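Local coordinates for NanS-p (Escherichia phage vB_EcoP_24B, PDB 6YP6), which belongs to a conserved carbohydrate esterase of a Shiga toxin-encoding phage and probably binds its sugar through an antiparallel beta-sandwich domain, at residues Glu36-Lys41 with Leu208-Ala213; Ala116-Thr121 with Asn127-Asn132; Gly143-Gly146 with Trp152-Leu155; Ala156-Gly161 with Gln166-Ile171. One frame throughout, in Å; residues are numbered along the deposited sequence.

The four contacts sample two antiparallel sheets packed face to face. Contacts 2 and 4 are hairpins, one in each sheet, held by ladders of backbone hydrogen bonds; their inner faces meet where the rings of Phe117 and Phe157 stack. Contact 3 has no hydrogen bond of its own and spans the gap between the sheets through Phe145; it shares strand 152-159 with contact 4 and touches contact 2 along strand 140-147. Contact 2 is buried, contacts 3 and 4 partly so. Contact 1 lies farthest from the chain's centre and is the polar one: a carboxylate holds a loop, with Trp152 of contact 3 packed against both of its segments.

Contact 1 (Glu36-Lys41 with Leu208-Ala213); sequences EGTGGK and LIDSIA
Asp210 reaches out of a classic beta bulge, formed with Ser211 opposite Arg76, to take hold of Thr38 in the loop between strands 28-33 and 41-46. The tight part is a two-pronged grip. Asp210 OD1 receives the backbone N of Thr38 at 2.8 Å, and Asp210 OD2 receives the hydroxyl OG1 of the same residue at 2.7 Å. Both donors arrive on the syn side of the carboxylate, somewhat out of its plane. Thr38 can offer them together because its OG1 sits beside its own backbone N (chi1 -61°). The buried carboxylate is also tied to Arg76, whose NH1 forms a salt bridge with OD2 and a hydrogen bond with Glu36 O; this probably steadies the negative charge. The loop backbone closes in at Gly37, whose CA comes to 3.6 Å from Asp210 OD1. The outer side is looser: Thr38 is exposed although its N and OG1 are held, and the Lys41 side chain leads away. Lys41 O, by contrast, turns back to the carboxylate, 3.3 Å from Asp210 OD1, two acceptors without a bond. A water sits beside them, 2.7 Å from Asp210 OD1 and 2.9 Å from Thr38 O.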
loop_
_atom_site.group_PDB
_atom_site.type_symbol
_atom_site.label_atom_id
_atom_site.label_comp_id
_atom_site.label_asym_id
_atom_site.label_seq_id
_atom_site.Cartn_x
_atom_site.Cartn_y
_atom_site.Cartn_z
ATOM N N GLU A 36 10.365 -13.635 -12.458
ATOM C CA GLU A 36 9.599 -12.498 -12.945
ATOM C C GLU A 36 9.703 -11.282 -12.033
ATOM O O GLU A 36 9.094 -10.249 -12.327
ATOM C CB GLU A 36 8.140 -12.901 -13.157
ATOM C CG GLU A 36 7.956 -13.878 -14.313
ATOM C CD GLU A 36 6.528 -14.366 -14.445
ATOM O OE1 GLU A 36 5.793 -14.345 -13.436
ATOM O OE2 GLU A 36 6.139 -14.772 -15.558
ATOM N N GLY A 37 10.473 -11.370 -10.948
ATOM C CA GLY A 37 10.840 -10.181 -10.213
ATOM C C GLY A 37 11.852 -9.353 -10.976
ATOM O O GLY A 37 12.562 -9.851 -11.846
ATOM N N THR A 38 11.905 -8.060 -10.664
ATOM C CA THR A 38 12.915 -7.203 -11.276
ATOM C C THR A 38 14.297 -7.673 -10.841
ATOM O O THR A 38 14.542 -7.921 -9.658
ATOM C CB THR A 38 12.670 -5.741 -10.889
ATOM O OG1 THR A 38 11.373 -5.349 -11.365
ATOM C CG2 THR A 38 13.733 -4.844 -11.490
ATOM N N GLY A 39 15.196 -7.835 -11.808
ATOM C CA GLY A 39 16.486 -8.419 -11.505
ATOM C C GLY A 39 16.426 -9.841 -11.000
ATOM O O GLY A 39 17.407 -10.331 -10.431
ATOM N N GLY A 40 15.296 -10.522 -11.178
ATOM C CA GLY A 40 15.156 -11.873 -10.685
ATOM C C GLY A 40 14.985 -11.994 -9.188
ATOM O O GLY A 40 15.186 -13.087 -8.645
ATOM N N LYS A 41 14.593 -10.916 -8.509
ATOM C CA LYS A 41 14.552 -10.871 -7.059
ATOM C C LYS A 41 13.193 -10.404 -6.566
ATOM O O LYS A 41 12.432 -9.751 -7.284
ATOM C CB LYS A 41 15.607 -9.890 -6.512
ATOM C CG LYS A 41 17.027 -10.240 -6.884
ATOM C CD LYS A 41 17.470 -11.502 -6.181
ATOM C CE LYS A 41 18.937 -11.790 -6.426
ATOM N NZ LYS A 41 19.401 -12.896 -5.548
ATOM N N LEU A 208 5.126 -11.675 -1.936
ATOM C CA LEU A 208 6.409 -11.283 -2.494
ATOM C C LEU A 208 6.289 -9.846 -2.978
ATOM O O LEU A 208 5.360 -9.506 -3.718
ATOM C CB LEU A 208 6.810 -12.183 -3.660
ATOM C CG LEU A 208 7.554 -13.465 -3.293
ATOM C CD1 LEU A 208 6.728 -14.356 -2.422
ATOM C CD2 LEU A 208 7.976 -14.180 -4.565
ATOM N N ILE A 209 7.225 -9.007 -2.566
ATOM C CA ILE A 209 7.267 -7.609 -2.974
ATOM C C ILE A 209 8.457 -7.406 -3.898
ATOM O O ILE A 209 9.593 -7.739 -3.546
ATOM C CB ILE A 209 7.368 -6.675 -1.752
ATOM C CG1 ILE A 209 6.221 -6.893 -0.783
ATOM C CG2 ILE A 209 7.492 -5.222 -2.211
ATOM C CD1 ILE A 209 4.918 -6.530 -1.316
ATOM N N ASP A 210 8.197 -6.849 -5.073
ATOM C CA ASP A 210 9.237 -6.439 -6.011
ATOM C C ASP A 210 9.714 -5.026 -5.686
ATOM O O ASP A 210 10.919 -4.771 -5.601
ATOM C CB ASP A 210 8.648 -6.493 -7.428
ATOM C CG ASP A 210 9.695 -6.491 -8.512
ATOM O OD1 ASP A 210 10.746 -7.138 -8.330
ATOM O OD2 ASP A 210 9.433 -5.918 -9.596
ATOM N N SER A 211 8.763 -4.112 -5.506
ATOM C CA SER A 211 9.071 -2.725 -5.220
ATOM C C SER A 211 7.874 -2.062 -4.555
ATOM O O SER A 211 6.724 -2.491 -4.713
ATOM C CB SER A 211 9.416 -1.978 -6.510
ATOM O OG SER A 211 8.310 -1.977 -7.394
ATOM N N ILE A 212 8.178 -0.997 -3.808
ATOM C CA ILE A 212 7.210 -0.050 -3.259
ATOM C C ILE A 212 7.814 1.325 -3.491
ATOM O O ILE A 212 9.005 1.514 -3.235
ATOM C CB ILE A 212 7.017 -0.234 -1.740
ATOM C CG1 ILE A 212 6.539 -1.640 -1.399
ATOM C CG2 ILE A 212 6.048 0.814 -1.181
ATOM C CD1 ILE A 212 6.680 -1.987 0.062
ATOM N N ALA A 213 7.026 2.287 -3.954
ATOM C CA ALA A 213 7.583 3.622 -4.120
ATOM C C ALA A 213 6.502 4.683 -4.015
ATOM O O ALA A 213 5.326 4.427 -4.283
ATOM C CB ALA A 213 8.301 3.789 -5.466
HETATM O O HOH W 1 13.249 -6.666 -7.447
#

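Contact 2 (Ala116-Thr121 with Asn127-Asn132); sequences AFYIQT and NVMYHN
Tyr118 and Met129 form a hydrogen-bonded pair at the middle of the antiparallel hairpin of strands 113-121 and 125-130, and their side chains lie against each other on one face of the sheet. Their backbones exchange two N-H...O bonds, as do those of Gln120 and Asn127. Met129 starts with CB over the face of the Tyr118 ring, 3.4 Å from its centroid and 19° off the ring normal, a close CH-pi contact. CG continues over the phenol half of the ring, 3.6 Å from Tyr118 CE2. Bends at chi2 (-65°) and chi3 (-64°) carry SD off the ring and bring Met129 CE back to 4.0 Å from Tyr118 OH. That hydroxyl is itself hydrogen-bonded to Asn139. At the ring's edge stands His131 CB, while the backbone N of His131 binds Ala116 O at 2.8 Å. Farther along the same face, Gln120 OE1 and Asn127 ND2 share a bridging water; Gln120 NE2 also holds Asn86 O, and Asn127 ND2 also holds Asp122. The opposite face is built differently. Phe117 CE1 touches Tyr130 CD1 at 3.6 Å, the two rings meeting obliquely, and Tyr130 OH reaches the backbone N of Thr182. Val128 and Ile119 complete this face and pack on Leu155 of the second sheet. Bonds between backbones thus set the register, while the chemistry divides by face: hydrocarbon and aromatic groups turn to the sandwich core, and a mixed surface of rings, amides and water lies on the other side.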
loop_
_atom_site.group_PDB
_atom_site.type_symbol
_atom_site.label_atom_id
_atom_site.label_comp_id
_atom_site.label_asym_id
_atom_site.label_seq_id
_atom_site.Cartn_x
_atom_site.Cartn_y
_atom_site.Cartn_z
ATOM N N ALA A 116 -4.974 4.572 2.682
ATOM C CA ALA A 116 -5.583 3.660 3.652
ATOM C C ALA A 116 -6.191 2.515 2.850
ATOM O O ALA A 116 -7.409 2.328 2.803
ATOM C CB ALA A 116 -6.611 4.358 4.532
ATOM N N PHE A 117 -5.328 1.808 2.140
ATOM C CA PHE A 117 -5.746 0.899 1.090
ATOM C C PHE A 117 -5.304 -0.512 1.431
ATOM O O PHE A 117 -4.147 -0.719 1.799
ATOM C CB PHE A 117 -5.112 1.312 -0.246
ATOM C CG PHE A 117 -5.285 2.772 -0.579
ATOM C CD1 PHE A 117 -6.518 3.377 -0.473
ATOM C CD2 PHE A 117 -4.205 3.542 -0.963
ATOM C CE1 PHE A 117 -6.675 4.741 -0.767
ATOM C CE2 PHE A 117 -4.354 4.883 -1.268
ATOM C CZ PHE A 117 -5.581 5.481 -1.165
ATOM N N TYR A 118 -6.208 -1.481 1.325
ATOM C CA TYR A 118 -5.853 -2.850 1.660
ATOM C C TYR A 118 -6.284 -3.807 0.567
ATOM O O TYR A 118 -7.177 -3.535 -0.243
ATOM C CB TYR A 118 -6.375 -3.255 3.052
ATOM C CG TYR A 118 -7.877 -3.294 3.218
ATOM C CD1 TYR A 118 -8.602 -2.143 3.530
ATOM C CD2 TYR A 118 -8.574 -4.478 3.087
ATOM C CE1 TYR A 118 -9.978 -2.188 3.690
ATOM C CE2 TYR A 118 -9.945 -4.534 3.249
ATOM C CZ TYR A 118 -10.643 -3.379 3.543
ATOM O OH TYR A 118 -12.010 -3.368 3.694
ATOM N N ILE A 119 -5.611 -4.946 0.576
ATOM C CA ILE A 119 -5.749 -5.976 -0.438
ATOM C C ILE A 119 -6.213 -7.244 0.277
ATOM O O ILE A 119 -5.597 -7.669 1.263
ATOM C CB ILE A 119 -4.417 -6.188 -1.179
ATOM C CG1 ILE A 119 -3.954 -4.908 -1.872
ATOM C CG2 ILE A 119 -4.534 -7.352 -2.158
ATOM C CD1 ILE A 119 -2.535 -4.979 -2.372
ATOM N N GLN A 120 -7.315 -7.825 -0.207
ATOM C CA GLN A 120 -8.020 -8.910 0.458
ATOM C C GLN A 120 -8.740 -9.713 -0.611
ATOM O O GLN A 120 -9.208 -9.138 -1.594
ATOM C CB GLN A 120 -9.053 -8.303 1.424
ATOM C CG GLN A 120 -9.865 -9.297 2.232
ATOM C CD GLN A 120 -11.038 -8.659 2.929
ATOM O OE1 GLN A 120 -11.552 -7.628 2.477
ATOM N NE2 GLN A 120 -11.485 -9.266 4.027
ATOM N N THR A 121 -8.872 -11.023 -0.416
ATOM C CA THR A 121 -9.734 -11.795 -1.296
ATOM C C THR A 121 -11.138 -11.879 -0.716
ATOM O O THR A 121 -11.322 -11.939 0.500
ATOM C CB THR A 121 -9.213 -13.214 -1.534
ATOM O OG1 THR A 121 -8.919 -13.871 -0.294
ATOM C CG2 THR A 121 -7.966 -13.210 -2.366
ATOM N N ASN A 127 -9.175 -8.194 -4.267
ATOM C CA ASN A 127 -9.758 -6.862 -4.275
ATOM C C ASN A 127 -8.847 -5.831 -3.621
ATOM O O ASN A 127 -8.042 -6.148 -2.740
ATOM C CB ASN A 127 -11.087 -6.901 -3.527
ATOM C CG ASN A 127 -12.085 -7.795 -4.202
ATOM O OD1 ASN A 127 -12.096 -7.918 -5.432
ATOM N ND2 ASN A 127 -12.915 -8.443 -3.409
ATOM N N VAL A 128 -9.024 -4.586 -4.066
ATOM C CA VAL A 128 -8.396 -3.410 -3.485
ATOM C C VAL A 128 -9.497 -2.590 -2.825
ATOM O O VAL A 128 -10.471 -2.222 -3.488
ATOM C CB VAL A 128 -7.690 -2.560 -4.549
ATOM C CG1 VAL A 128 -6.990 -1.390 -3.886
ATOM C CG2 VAL A 128 -6.724 -3.365 -5.389
ATOM N N MET A 129 -9.337 -2.290 -1.532
ATOM C CA MET A 129 -10.354 -1.661 -0.714
ATOM C C MET A 129 -9.798 -0.397 -0.069
ATOM O O MET A 129 -8.602 -0.290 0.187
ATOM C CB MET A 129 -10.763 -2.620 0.422
ATOM C CG MET A 129 -11.234 -3.981 -0.036
ATOM S SD MET A 129 -12.765 -3.985 -0.991
ATOM C CE MET A 129 -13.929 -3.381 0.211
ATOM N N TYR A 130 -10.695 0.544 0.218
ATOM C CA TYR A 130 -10.372 1.788 0.911
ATOM C C TYR A 130 -10.986 1.740 2.296
ATOM O O TYR A 130 -12.213 1.679 2.433
ATOM C CB TYR A 130 -10.914 2.971 0.106
ATOM C CG TYR A 130 -10.578 4.362 0.599
ATOM C CD1 TYR A 130 -9.516 4.620 1.447
ATOM C CD2 TYR A 130 -11.329 5.442 0.165
ATOM C CE1 TYR A 130 -9.218 5.921 1.863
ATOM C CE2 TYR A 130 -11.052 6.730 0.579
ATOM C CZ TYR A 130 -9.993 6.973 1.421
ATOM O OH TYR A 130 -9.740 8.263 1.833
ATOM N N HIS A 131 -10.132 1.775 3.320
ATOM C CA HIS A 131 -10.575 1.753 4.715
ATOM C C HIS A 131 -10.943 3.171 5.148
ATOM O O HIS A 131 -10.202 3.867 5.849
ATOM C CB HIS A 131 -9.476 1.180 5.587
ATOM C CG HIS A 131 -9.895 0.889 6.995
ATOM N ND1 HIS A 131 -9.128 0.110 7.832
ATOM C CD2 HIS A 131 -10.989 1.248 7.714
ATOM C CE1 HIS A 131 -9.727 0.013 9.008
ATOM N NE2 HIS A 131 -10.850 0.702 8.968
ATOM N N ASN A 132 -12.110 3.615 4.694
ATOM C CA ASN A 132 -12.564 4.964 4.995
ATOM C C ASN A 132 -13.905 4.980 5.719
ATOM O O ASN A 132 -14.459 6.064 5.918
ATOM C CB ASN A 132 -12.597 5.863 3.755
ATOM C CG ASN A 132 -13.760 5.559 2.854
ATOM O OD1 ASN A 132 -14.215 4.424 2.740
ATOM N ND2 ASN A 132 -14.249 6.593 2.187
HETATM O O HOH W 2 -12.898 -7.862 -0.436
#

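Contact 3 (Gly143-Gly146 with Trp152-Leu155); sequences GTFG and WHTL
The strand carrying Phe145 and the strand carrying His153 run nearly antiparallel, at 157°, but their axes stay 9.4 Å apart and no hydrogen bond joins them. This is packing across a beta sandwich: strand 140-147 is an outermost strand of one sheet, and strand 152-159 belongs to the other. The nearest backbones are those of Phe145 and His153, with CA atoms 7.7 Å apart, and the Phe145 side chain fills the interval. One edge of the ring runs along three successive residues. Phe145 CD2 touches His153 CB at 3.8 Å, Phe145 CE2 presents the ring edge, in plane, to Thr154 O at 3.5 Å, and Phe145 CZ reaches Leu155 CB at 4.1 Å. The Phe145 and His153 rings meet obliquely, their planes inclined at 59°, while Phe145 CB sits over one face of the imidazole. That imidazole is pinned at both nitrogens: ND1 pairs with Asp172 and NE2 with Asp149, which should fix its rotation and hold the surface on which Phe145 rests. Leu155 also packs on Val128 of the first sheet and on Ile171. Phe77, from the strand beside 152-159, meets the Phe145 ring edge-to-face, so the ring has aromatic neighbours on two adjacent strands, though the residue stays partly exposed. Just after it the chain turns a corner at Gly146. Thr144 marks the approach with an ST turn, in which its OG1 accepts the backbone N of Gly146 at 3.0 Å.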
loop_
_atom_site.group_PDB
_atom_site.type_symbol
_atom_site.label_atom_id
_atom_site.label_comp_id
_atom_site.label_asym_id
_atom_site.label_seq_id
_atom_site.Cartn_x
_atom_site.Cartn_y
_atom_site.Cartn_z
ATOM N N GLY A 143 -11.486 -1.525 -6.671
ATOM C CA GLY A 143 -11.318 -2.296 -7.884
ATOM C C GLY A 143 -10.890 -3.703 -7.528
ATOM O O GLY A 143 -10.801 -4.075 -6.362
ATOM N N THR A 144 -10.633 -4.479 -8.573
ATOM C CA THR A 144 -10.226 -5.861 -8.408
ATOM C C THR A 144 -9.155 -6.192 -9.428
ATOM O O THR A 144 -9.153 -5.663 -10.539
ATOM C CB THR A 144 -11.428 -6.811 -8.552
ATOM O OG1 THR A 144 -11.000 -8.150 -8.329
ATOM C CG2 THR A 144 -12.069 -6.755 -9.936
ATOM N N PHE A 145 -8.268 -7.109 -9.052
ATOM C CA PHE A 145 -7.325 -7.719 -9.976
ATOM C C PHE A 145 -7.943 -8.889 -10.720
ATOM O O PHE A 145 -7.268 -9.501 -11.547
ATOM C CB PHE A 145 -6.083 -8.215 -9.226
ATOM C CG PHE A 145 -5.357 -7.136 -8.463
ATOM C CD1 PHE A 145 -5.674 -6.883 -7.145
ATOM C CD2 PHE A 145 -4.345 -6.385 -9.048
ATOM C CE1 PHE A 145 -5.028 -5.910 -6.420
ATOM C CE2 PHE A 145 -3.691 -5.390 -8.311
ATOM C CZ PHE A 145 -4.048 -5.159 -7.005
ATOM N N GLY A 146 -9.203 -9.202 -10.450
ATOM C CA GLY A 146 -9.847 -10.347 -11.044
ATOM C C GLY A 146 -9.691 -11.589 -10.187
ATOM O O GLY A 146 -9.351 -11.530 -8.997
ATOM N N TRP A 152 2.286 -12.092 -10.643
ATOM C CA TRP A 152 2.635 -10.720 -10.317
ATOM C C TRP A 152 1.521 -9.763 -10.724
ATOM O O TRP A 152 0.874 -9.926 -11.767
ATOM C CB TRP A 152 3.939 -10.323 -11.020
ATOM C CG TRP A 152 5.147 -10.935 -10.413
ATOM C CD1 TRP A 152 5.819 -12.041 -10.832
ATOM C CD2 TRP A 152 5.821 -10.474 -9.241
ATOM N NE1 TRP A 152 6.881 -12.295 -9.988
ATOM C CE2 TRP A 152 6.894 -11.348 -9.000
ATOM C CE3 TRP A 152 5.611 -9.410 -8.362
ATOM C CZ2 TRP A 152 7.755 -11.185 -7.918
ATOM C CZ3 TRP A 152 6.463 -9.263 -7.297
ATOM C CH2 TRP A 152 7.526 -10.139 -7.083
ATOM N N HIS A 153 1.346 -8.724 -9.903
ATOM C CA HIS A 153 0.399 -7.648 -10.141
ATOM C C HIS A 153 1.050 -6.319 -9.799
ATOM O O HIS A 153 2.010 -6.263 -9.022
ATOM C CB HIS A 153 -0.873 -7.833 -9.306
ATOM C CG HIS A 153 -1.610 -9.070 -9.676
ATOM N ND1 HIS A 153 -2.429 -9.141 -10.778
ATOM C CD2 HIS A 153 -1.574 -10.315 -9.153
ATOM C CE1 HIS A 153 -2.883 -10.376 -10.902
ATOM N NE2 HIS A 153 -2.394 -11.102 -9.916
ATOM N N THR A 154 0.495 -5.254 -10.360
ATOM C CA THR A 154 0.894 -3.908 -10.002
ATOM C C THR A 154 -0.311 -3.126 -9.510
ATOM O O THR A 154 -1.443 -3.315 -9.976
ATOM C CB THR A 154 1.562 -3.168 -11.174
ATOM O OG1 THR A 154 0.638 -3.035 -12.260
ATOM C CG2 THR A 154 2.793 -3.911 -11.639
ATOM N N LEU A 155 -0.051 -2.232 -8.561
ATOM C CA LEU A 155 -1.083 -1.372 -8.013
ATOM C C LEU A 155 -0.485 0.012 -7.853
ATOM O O LEU A 155 0.614 0.143 -7.312
ATOM C CB LEU A 155 -1.546 -1.908 -6.652
ATOM C CG LEU A 155 -2.594 -1.075 -5.918
ATOM C CD1 LEU A 155 -3.869 -0.960 -6.723
ATOM C CD2 LEU A 155 -2.890 -1.693 -4.547
#

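Contact 4 (Ala156-Gly161 with Gln166-Ile171); sequences AFRFAG and QVTPVI
Ala156 and Val170 begin a run of backbone bonds between strands 152-159 and 166-171: Ala156 N gives to Val170 O, and Val170 N to Ala156 O at 2.8 Å. Arg158 and Thr168 repeat the exchange, with the Arg158 N bond to Thr168 O almost straight (173°). Pro169 falls at the non-hydrogen-bonded position between these pairs, so its missing N-H costs no bond to the partner strand; its CA instead approaches Ala156 O at 3.3 Å. Apolar contacts lie on the inner face. Val167 wedges its two methyls between phenylalanines: CG1 touches Phe157 CB, and CG2 sits over the face of the Phe159 ring, 3.9 Å from its centroid and 15° off the normal, as a CH-pi contact. On the outer face a charged side chain lies against the hydrocarbon parts of Thr168 and Val170. Arg158 runs extended, then bends at chi3 (65°) to lay one guanidinium face over Thr168 CB. There Arg158 NH2 lies 3.6 Å from Thr168 CG2, and Arg158 NH1 passes Val170 CG2 at the same distance. Asp175 of the next strand supplies the charge partner by a salt bridge to Arg158 NH1. Water takes over where the strands part beside the connecting loop: one molecule accepts from Thr168 OG1 at 2.9 Å and gives to the carbonyls of Arg158 and Gln166, and another accepts from Ala160 N at 2.8 Å. The paired bonds mark an antiparallel beta hairpin; its apolar inner and partly exposed outer faces are those of a strand pair in one sheet of a beta sandwich.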
loop_
_atom_site.group_PDB
_atom_site.type_symbol
_atom_site.label_atom_id
_atom_site.label_comp_id
_atom_site.label_asym_id
_atom_site.label_seq_id
_atom_site.Cartn_x
_atom_site.Cartn_y
_atom_site.Cartn_z
ATOM N N ALA A 156 -1.182 1.038 -8.301
ATOM C CA ALA A 156 -0.746 2.404 -8.082
ATOM C C ALA A 156 -1.956 3.251 -7.739
ATOM O O ALA A 156 -3.097 2.911 -8.079
ATOM C CB ALA A 156 -0.001 2.976 -9.285
ATOM N N PHE A 157 -1.679 4.367 -7.068
ATOM C CA PHE A 157 -2.670 5.383 -6.730
ATOM C C PHE A 157 -2.107 6.691 -7.254
ATOM O O PHE A 157 -1.087 7.168 -6.757
ATOM C CB PHE A 157 -2.899 5.416 -5.224
ATOM C CG PHE A 157 -3.422 4.117 -4.711
ATOM C CD1 PHE A 157 -4.778 3.844 -4.760
ATOM C CD2 PHE A 157 -2.567 3.138 -4.255
ATOM C CE1 PHE A 157 -5.276 2.630 -4.328
ATOM C CE2 PHE A 157 -3.061 1.926 -3.808
ATOM C CZ PHE A 157 -4.422 1.672 -3.854
ATOM N N ARG A 158 -2.739 7.232 -8.289
ATOM C CA ARG A 158 -2.248 8.402 -9.001
ATOM C C ARG A 158 -2.944 9.660 -8.498
ATOM O O ARG A 158 -4.179 9.744 -8.503
ATOM C CB ARG A 158 -2.449 8.257 -10.514
ATOM C CG ARG A 158 -1.768 9.354 -11.318
ATOM C CD ARG A 158 -1.830 9.125 -12.837
ATOM N NE ARG A 158 -3.210 9.181 -13.310
ATOM C CZ ARG A 158 -3.895 8.172 -13.844
ATOM N NH1 ARG A 158 -3.336 6.981 -14.058
ATOM N NH2 ARG A 158 -5.162 8.367 -14.169
ATOM N N PHE A 159 -2.138 10.636 -8.079
ATOM C CA PHE A 159 -2.567 11.955 -7.635
ATOM C C PHE A 159 -2.368 12.939 -8.786
ATOM O O PHE A 159 -1.344 12.914 -9.466
ATOM C CB PHE A 159 -1.736 12.393 -6.420
ATOM C CG PHE A 159 -2.041 11.625 -5.146
ATOM C CD1 PHE A 159 -1.652 10.295 -4.994
ATOM C CD2 PHE A 159 -2.718 12.231 -4.109
ATOM C CE1 PHE A 159 -1.945 9.594 -3.847
ATOM C CE2 PHE A 159 -2.997 11.536 -2.942
ATOM C CZ PHE A 159 -2.614 10.221 -2.816
ATOM N N ALA A 160 -3.358 13.805 -9.003
ATOM C CA ALA A 160 -3.363 14.674 -10.175
ATOM C C ALA A 160 -2.647 15.994 -9.961
ATOM O O ALA A 160 -2.274 16.652 -10.940
ATOM C CB ALA A 160 -4.804 14.983 -10.597
ATOM N N GLY A 161 -2.455 16.409 -8.727
ATOM C CA GLY A 161 -1.856 17.695 -8.451
ATOM C C GLY A 161 -2.916 18.755 -8.227
ATOM O O GLY A 161 -4.120 18.489 -8.163
ATOM N N GLN A 166 -8.754 13.808 -5.485
ATOM C CA GLN A 166 -9.314 12.785 -6.359
ATOM C C GLN A 166 -8.188 11.939 -6.935
ATOM O O GLN A 166 -7.390 12.417 -7.752
ATOM C CB GLN A 166 -10.119 13.452 -7.466
ATOM C CG GLN A 166 -10.678 12.474 -8.465
ATOM C CD GLN A 166 -11.584 13.173 -9.420
ATOM O OE1 GLN A 166 -11.116 13.898 -10.316
ATOM N NE2 GLN A 166 -12.879 13.024 -9.227
ATOM N N VAL A 167 -8.164 10.666 -6.541
ATOM C CA VAL A 167 -7.097 9.714 -6.833
ATOM C C VAL A 167 -7.620 8.688 -7.825
ATOM O O VAL A 167 -8.784 8.286 -7.774
ATOM C CB VAL A 167 -6.664 9.021 -5.520
ATOM C CG1 VAL A 167 -5.645 7.930 -5.753
ATOM C CG2 VAL A 167 -6.098 10.045 -4.559
ATOM N N THR A 168 -6.757 8.263 -8.742
ATOM C CA THR A 168 -7.128 7.205 -9.669
ATOM C C THR A 168 -6.337 5.954 -9.340
ATOM O O THR A 168 -5.096 5.982 -9.385
ATOM C CB THR A 168 -6.896 7.617 -11.124
ATOM O OG1 THR A 168 -7.645 8.801 -11.402
ATOM C CG2 THR A 168 -7.363 6.514 -12.087
ATOM N N PRO A 169 -6.997 4.847 -9.007
ATOM C CA PRO A 169 -6.271 3.589 -8.826
ATOM C C PRO A 169 -5.892 3.032 -10.186
ATOM O O PRO A 169 -6.640 3.171 -11.153
ATOM C CB PRO A 169 -7.295 2.703 -8.117
ATOM C CG PRO A 169 -8.643 3.192 -8.651
ATOM C CD PRO A 169 -8.463 4.652 -8.967
ATOM N N VAL A 170 -4.715 2.424 -10.261
ATOM C CA VAL A 170 -4.197 1.827 -11.486
ATOM C C VAL A 170 -3.903 0.371 -11.158
ATOM O O VAL A 170 -3.037 0.079 -10.321
ATOM C CB VAL A 170 -2.950 2.549 -12.014
ATOM C CG1 VAL A 170 -2.647 2.066 -13.416
ATOM C CG2 VAL A 170 -3.143 4.062 -11.992
ATOM N N ILE A 171 -4.638 -0.539 -11.780
ATOM C CA ILE A 171 -4.640 -1.953 -11.439
ATOM C C ILE A 171 -4.077 -2.705 -12.636
ATOM O O ILE A 171 -4.672 -2.702 -13.721
ATOM C CB ILE A 171 -6.050 -2.427 -11.056
ATOM C CG1 ILE A 171 -6.482 -1.718 -9.761
ATOM C CG2 ILE A 171 -6.102 -3.931 -10.902
ATOM C CD1 ILE A 171 -7.948 -1.885 -9.403
HETATM O O HOH W 3 -6.381 11.115 -10.291
HETATM O O HOH W 4 -5.272 13.774 -6.966
#